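Local coordinates for protein peptide ABC transporter permease (Staphylococcus hominis, PDB 6EXS) that probably imports peptides across the membrane as a POT family transporter, here holding a thioalcohol-conjugated peptide that is a malodour precursor, at residues I70-I75 and T440-Q445; G295-S300 and I472-I477. All blocks are in the same frame, centred on the assembly; numbering follows the deposited sequence.

Contact 1 (I70-I75 and T440-Q445); sequences IYMSSI and TNASAQ. With OLC ((2R)-2,3-dihydroxypropyl (9Z)-octadec-9-enoate), chain C.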
loop_
_atom_site.group_PDB
_atom_site.type_symbol
_atom_site.label_atom_id
_atom_site.label_comp_id
_atom_site.label_asym_id
_atom_site.label_seq_id
_atom_site.Cartn_x
_atom_site.Cartn_y
_atom_site.Cartn_z
ATOM N N ILE A 70 0.415 -5.127 5.997
ATOM C CA ILE A 70 1.647 -4.914 5.227
ATOM C C ILE A 70 2.265 -3.541 5.546
ATOM O O ILE A 70 3.463 -3.467 5.810
ATOM C CB ILE A 70 1.423 -5.154 3.703
ATOM C CG1 ILE A 70 1.438 -6.659 3.402
ATOM C CG2 ILE A 70 2.468 -4.396 2.840
ATOM C CD1 ILE A 70 0.681 -7.042 2.269
ATOM N N TYR A 71 1.426 -2.484 5.581
ATOM C CA TYR A 71 1.813 -1.103 5.869
ATOM C C TYR A 71 2.134 -0.883 7.352
ATOM O O TYR A 71 3.069 -0.139 7.649
ATOM C CB TYR A 71 0.752 -0.117 5.332
ATOM C CG TYR A 71 0.768 -0.023 3.817
ATOM C CD1 TYR A 71 0.124 -0.977 3.035
ATOM C CD2 TYR A 71 1.492 0.970 3.167
ATOM C CE1 TYR A 71 0.201 -0.948 1.644
ATOM C CE2 TYR A 71 1.568 1.017 1.772
ATOM C CZ TYR A 71 0.916 0.054 1.014
ATOM O OH TYR A 71 0.964 0.081 -0.363
ATOM N N MET A 72 1.396 -1.561 8.280
ATOM C CA MET A 72 1.617 -1.489 9.741
ATOM C C MET A 72 2.941 -2.131 10.151
ATOM O O MET A 72 3.625 -1.604 11.023
ATOM C CB MET A 72 0.477 -2.174 10.511
ATOM C CG MET A 72 -0.601 -1.237 10.990
ATOM S SD MET A 72 -2.065 -2.160 11.508
ATOM C CE MET A 72 -3.302 -0.942 11.260
ATOM N N SER A 73 3.302 -3.264 9.531
ATOM C CA SER A 73 4.539 -3.988 9.838
ATOM C C SER A 73 5.840 -3.273 9.372
ATOM O O SER A 73 6.924 -3.696 9.779
ATOM C CB SER A 73 4.477 -5.412 9.301
ATOM O OG SER A 73 4.472 -5.411 7.885
ATOM N N SER A 74 5.747 -2.205 8.542
ATOM C CA SER A 74 6.935 -1.444 8.117
ATOM C C SER A 74 7.518 -0.670 9.307
ATOM O O SER A 74 8.712 -0.386 9.319
ATOM C CB SER A 74 6.610 -0.485 6.980
ATOM O OG SER A 74 5.716 0.514 7.430
ATOM N N ILE A 75 6.668 -0.337 10.297
ATOM C CA ILE A 75 7.041 0.333 11.546
ATOM C C ILE A 75 8.055 -0.565 12.315
ATOM O O ILE A 75 9.203 -0.131 12.439
ATOM C CB ILE A 75 5.794 0.759 12.399
ATOM C CG1 ILE A 75 4.818 1.676 11.600
ATOM C CG2 ILE A 75 6.236 1.388 13.719
ATOM C CD1 ILE A 75 3.426 1.893 12.224
ATOM N N THR A 440 -1.892 6.876 6.971
ATOM C CA THR A 440 -3.099 7.337 6.265
ATOM C C THR A 440 -3.628 6.168 5.431
ATOM O O THR A 440 -4.838 6.029 5.298
ATOM C CB THR A 440 -2.869 8.602 5.402
ATOM O OG1 THR A 440 -2.010 8.324 4.295
ATOM C CG2 THR A 440 -2.334 9.776 6.189
ATOM N N ASN A 441 -2.716 5.290 4.933
ATOM C CA ASN A 441 -3.056 4.097 4.154
ATOM C C ASN A 441 -3.334 2.875 5.043
ATOM O O ASN A 441 -4.351 2.203 4.843
ATOM C CB ASN A 441 -2.011 3.797 3.076
ATOM C CG ASN A 441 -2.511 2.788 2.065
ATOM O OD1 ASN A 441 -2.435 1.567 2.266
ATOM N ND2 ASN A 441 -3.089 3.273 0.984
ATOM N N ALA A 442 -2.457 2.606 6.035
ATOM C CA ALA A 442 -2.611 1.503 6.995
ATOM C C ALA A 442 -3.934 1.605 7.786
ATOM O O ALA A 442 -4.629 0.602 7.931
ATOM C CB ALA A 442 -1.428 1.467 7.947
ATOM N N SER A 443 -4.295 2.820 8.250
ATOM C CA SER A 443 -5.548 3.084 8.966
ATOM C C SER A 443 -6.770 2.990 8.049
ATOM O O SER A 443 -7.770 2.413 8.469
ATOM C CB SER A 443 -5.514 4.446 9.646
ATOM O OG SER A 443 -4.478 4.455 10.605
ATOM N N ALA A 444 -6.696 3.551 6.811
ATOM C CA ALA A 444 -7.800 3.486 5.841
ATOM C C ALA A 444 -8.149 2.033 5.510
ATOM O O ALA A 444 -9.323 1.691 5.507
ATOM C CB ALA A 444 -7.444 4.241 4.574
ATOM N N GLN A 445 -7.130 1.177 5.294
ATOM C CA GLN A 445 -7.282 -0.254 5.028
ATOM C C GLN A 445 -7.821 -1.020 6.249
ATOM O O GLN A 445 -8.570 -1.994 6.080
ATOM C CB GLN A 445 -5.958 -0.858 4.524
ATOM C CG GLN A 445 -5.680 -0.632 3.034
ATOM C CD GLN A 445 -6.463 -1.578 2.142
ATOM O OE1 GLN A 445 -7.703 -1.549 2.083
ATOM N NE2 GLN A 445 -5.754 -2.401 1.381
HETATM C C10 OLC C . 7.037 -7.444 12.385
HETATM C C9 OLC C . 5.858 -7.841 12.851
HETATM C C11 OLC C . 7.366 -6.941 11.008
HETATM C C8 OLC C . 4.547 -7.889 12.119
HETATM C C24 OLC C . 4.046 0.443 18.327
HETATM C C12 OLC C . 8.859 -6.940 10.717
HETATM C C7 OLC C . 3.373 -7.380 12.955
HETATM C C6 OLC C . 2.362 -6.580 12.147
HETATM C C5 OLC C . 1.386 -5.744 12.965
HETATM C C4 OLC C . 2.009 -4.629 13.791
HETATM C C3 OLC C . 1.028 -3.518 14.128
HETATM C C2 OLC C . 1.404 -2.700 15.361
HETATM C C21 OLC C . 4.608 -1.370 16.658
HETATM C C1 OLC C . 2.729 -1.995 15.292
HETATM C C22 OLC C . 4.615 0.112 16.965
HETATM O O19 OLC C . 3.267 -1.637 14.277
HETATM O O25 OLC C . 4.237 1.821 18.628
HETATM O O23 OLC C . 5.966 0.564 16.905
HETATM O O20 OLC C . 3.232 -1.802 16.522
#
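Tyr-71 and Met-72 of segment 70-75 meet one turn of helix 430-451 through Asn-441 and Ala-442. Packing of a polar group on an aromatic face comes first. The amide oxygen OD1 of Asn-441 stands 3.6 Å above the plane of the Tyr-71 ring, over its centre, so that the ring carbons lie at similar distances from it. Ring and amide planes are inclined by 44°, so the oxygen end meets the face without flat stacking. Chi1 of -166°, with CG opposite the backbone N, sends the amide to the ring, and the turn about CB-CG (chi2 -84°) sets its oxygen over the face. At the other end of the amide, ND2 is hydrogen-bonded to Glu-303 OE2, which probably helps fix the rotation of the group.

The apolar part centres on the methyl of Ala-442. Tyr-71 CB rests 3.8 Å from Ala-442 CB, and Met-72 CG touches that methyl more loosely. The extended thioether chain of Met-72 then carries its CE to within 3.9 Å of the carbonyl oxygen of Ala-442. Met-72 also packs on Leu-259 and Leu-263 of helix 249-273.

On the lipid side a monoolein molecule lies against segment 70-75, its glycerol oxygen O23 coming within 3.3 Å of Ile-75 CG2.

In the major facilitator fold these helices belong to opposite six-helix bundles, and the Tyr-71 side chain is about 6 Å from the bound peptide conjugate. No hydrogen bond joins the two segments, and a small methyl lets the backbones come near (Tyr-71 CA to Ala-442 CA, 5.3 Å). An interface of van der Waals contacts, whose amide is bonded to Glu-303 of its own bundle, is consistent with bundles that shift against each other during transport.

Contact 2 (G295-S300 and I472-I477); sequences GMLFWS and IVITLI
Leu-297 and Ile-474 carry most of the contact between these segments of helices 279-302 and 460-479, their side chains crossing at a slant and meeting methyl to methyl. Both methyls of the leucine are used. CD1 sits against the beta branch of Ile-474, 3.8 Å from its CG2 and as near to its CB, while CD2 meets the far end of the isoleucine, 3.9 Å from Ile-474 CD1. The leucine fork thus lies alongside the isoleucine, its two methyls spread from the branch point to the CD1 tip, and the two branches share the contact.

Both side chains start out toward the opposite helix. In Ile-474 the CG2 branch lies opposite the backbone N while CG1 lies opposite the carbonyl carbon (chi1 -54°), a rotation that turns CG2 toward leucine CD1 and the CG1-CD1 arm toward leucine CD2. Thr-475 adds a lighter touch at the side of this pair, its OG1 being 4.2 Å from Leu-297 CD1. That hydroxyl is hydrogen-bonded to the carbonyl oxygen of Ala-471, one turn earlier in its own helix, so it can lie next to a methyl with its polar need already met.

The backbones stay well apart, with 8.7 Å between Leu-297 CA and Thr-475 CA, and the two side chains bridge the interval from either helix. Ile-474 also touches Ile-293 and Thr-475 touches Leu-294, extending the packing along helix 279-302. Helix 364-389 joins in through Thr-372, which contacts both Leu-297 and Thr-475. Further round helix 279-302, Phe-298 leans on helices 364-389 and 396-418, and Trp-299 packs on helix 430-451, so helix 460-479 takes one flank of a helix embedded in the C-terminal bundle.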
loop_
_atom_site.group_PDB
_atom_site.type_symbol
_atom_site.label_atom_id
_atom_site.label_comp_id
_atom_site.label_asym_id
_atom_site.label_seq_id
_atom_site.Cartn_x
_atom_site.Cartn_y
_atom_site.Cartn_z
ATOM N N GLY A 295 -6.250 12.332 3.818
ATOM C CA GLY A 295 -5.454 11.212 3.311
ATOM C C GLY A 295 -6.107 9.861 3.558
ATOM O O GLY A 295 -6.123 9.005 2.673
ATOM N N MET A 296 -6.678 9.677 4.760
ATOM C CA MET A 296 -7.372 8.460 5.172
ATOM C C MET A 296 -8.634 8.239 4.316
ATOM O O MET A 296 -8.842 7.126 3.823
ATOM C CB MET A 296 -7.723 8.535 6.668
ATOM C CG MET A 296 -7.764 7.195 7.344
ATOM S SD MET A 296 -7.867 7.294 9.150
ATOM C CE MET A 296 -9.569 7.855 9.354
ATOM N N LEU A 297 -9.448 9.315 4.115
ATOM C CA LEU A 297 -10.667 9.311 3.305
ATOM C C LEU A 297 -10.347 8.968 1.849
ATOM O O LEU A 297 -11.146 8.290 1.194
ATOM C CB LEU A 297 -11.399 10.670 3.361
ATOM C CG LEU A 297 -12.088 11.106 4.658
ATOM C CD1 LEU A 297 -12.387 12.575 4.613
ATOM C CD2 LEU A 297 -13.381 10.314 4.917
ATOM N N PHE A 298 -9.181 9.430 1.342
ATOM C CA PHE A 298 -8.759 9.130 -0.032
ATOM C C PHE A 298 -8.425 7.644 -0.206
ATOM O O PHE A 298 -8.933 7.018 -1.142
ATOM C CB PHE A 298 -7.565 10.000 -0.495
ATOM C CG PHE A 298 -7.124 9.567 -1.873
ATOM C CD1 PHE A 298 -7.764 10.052 -3.007
ATOM C CD2 PHE A 298 -6.170 8.568 -2.034
ATOM C CE1 PHE A 298 -7.434 9.574 -4.267
ATOM C CE2 PHE A 298 -5.845 8.091 -3.297
ATOM C CZ PHE A 298 -6.490 8.585 -4.399
ATOM N N TRP A 299 -7.534 7.095 0.663
ATOM C CA TRP A 299 -7.112 5.697 0.589
ATOM C C TRP A 299 -8.220 4.719 0.930
ATOM O O TRP A 299 -8.165 3.591 0.452
ATOM C CB TRP A 299 -5.848 5.415 1.412
ATOM C CG TRP A 299 -4.654 6.175 0.942
ATOM C CD1 TRP A 299 -3.989 7.152 1.622
ATOM C CD2 TRP A 299 -4.029 6.084 -0.345
ATOM N NE1 TRP A 299 -2.968 7.654 0.852
ATOM C CE2 TRP A 299 -2.966 7.015 -0.361
ATOM C CE3 TRP A 299 -4.222 5.260 -1.466
ATOM C CZ2 TRP A 299 -2.124 7.172 -1.468
ATOM C CZ3 TRP A 299 -3.397 5.415 -2.564
ATOM C CH2 TRP A 299 -2.366 6.369 -2.566
ATOM N N SER A 300 -9.241 5.137 1.699
ATOM C CA SER A 300 -10.374 4.249 2.021
ATOM C C SER A 300 -11.099 3.877 0.724
ATOM O O SER A 300 -11.245 2.692 0.426
ATOM C CB SER A 300 -11.323 4.904 3.025
ATOM O OG SER A 300 -12.502 4.136 3.210
ATOM N N ILE A 472 -16.929 13.708 0.645
ATOM C CA ILE A 472 -17.157 15.066 0.126
ATOM C C ILE A 472 -17.526 16.078 1.246
ATOM O O ILE A 472 -16.957 17.168 1.256
ATOM C CB ILE A 472 -18.177 15.062 -1.064
ATOM C CG1 ILE A 472 -17.586 14.298 -2.287
ATOM C CG2 ILE A 472 -18.613 16.491 -1.469
ATOM C CD1 ILE A 472 -18.594 13.794 -3.317
ATOM N N VAL A 473 -18.429 15.725 2.189
ATOM C CA VAL A 473 -18.830 16.647 3.263
ATOM C C VAL A 473 -17.646 16.977 4.202
ATOM O O VAL A 473 -17.413 18.163 4.447
ATOM C CB VAL A 473 -20.124 16.265 4.052
ATOM C CG1 VAL A 473 -21.358 16.315 3.153
ATOM C CG2 VAL A 473 -20.017 14.912 4.753
ATOM N N ILE A 474 -16.873 15.955 4.669
ATOM C CA ILE A 474 -15.703 16.151 5.553
ATOM C C ILE A 474 -14.636 17.003 4.845
ATOM O O ILE A 474 -14.022 17.879 5.471
ATOM C CB ILE A 474 -15.127 14.815 6.111
ATOM C CG1 ILE A 474 -16.212 13.976 6.810
ATOM C CG2 ILE A 474 -13.943 15.073 7.069
ATOM C CD1 ILE A 474 -15.846 12.533 6.997
ATOM N N THR A 475 -14.450 16.766 3.536
ATOM C CA THR A 475 -13.512 17.529 2.719
ATOM C C THR A 475 -13.958 18.981 2.604
ATOM O O THR A 475 -13.124 19.860 2.777
ATOM C CB THR A 475 -13.261 16.852 1.367
ATOM O OG1 THR A 475 -12.816 15.521 1.613
ATOM C CG2 THR A 475 -12.217 17.578 0.543
ATOM N N LEU A 476 -15.259 19.233 2.354
ATOM C CA LEU A 476 -15.781 20.598 2.264
ATOM C C LEU A 476 -15.677 21.353 3.598
ATOM O O LEU A 476 -15.417 22.560 3.585
ATOM C CB LEU A 476 -17.214 20.641 1.712
ATOM C CG LEU A 476 -17.393 20.318 0.228
ATOM C CD1 LEU A 476 -18.853 20.073 -0.092
ATOM C CD2 LEU A 476 -16.834 21.424 -0.665
ATOM N N ILE A 477 -15.833 20.637 4.742
ATOM C CA ILE A 477 -15.725 21.219 6.088
ATOM C C ILE A 477 -14.256 21.605 6.380
ATOM O O ILE A 477 -14.014 22.703 6.877
ATOM C CB ILE A 477 -16.386 20.324 7.188
ATOM C CG1 ILE A 477 -17.901 20.153 6.927
ATOM C CG2 ILE A 477 -16.154 20.895 8.599
ATOM C CD1 ILE A 477 -18.502 18.881 7.465
#

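In the fold
Contact 1 lies close to the centre of the chain and is largely buried, whereas contact 2 is further out and only partly buried. Their middles are 18 Å apart, yet helices 279-302 and 430-451 connect them directly: Ala-444 CB is 3.3 Å from Met-296 O, and Trp-299 packs on Thr-440 and Asn-441. The chemistry follows the location. At 70-75 with 440-445, between the two bundles and near the ligand, an amide and an aromatic face accompany small apolar groups, and the backbones come closer than in contact 2. At 295-300 with 472-477, within the C-terminal bundle, branched aliphatic chains do nearly all the work.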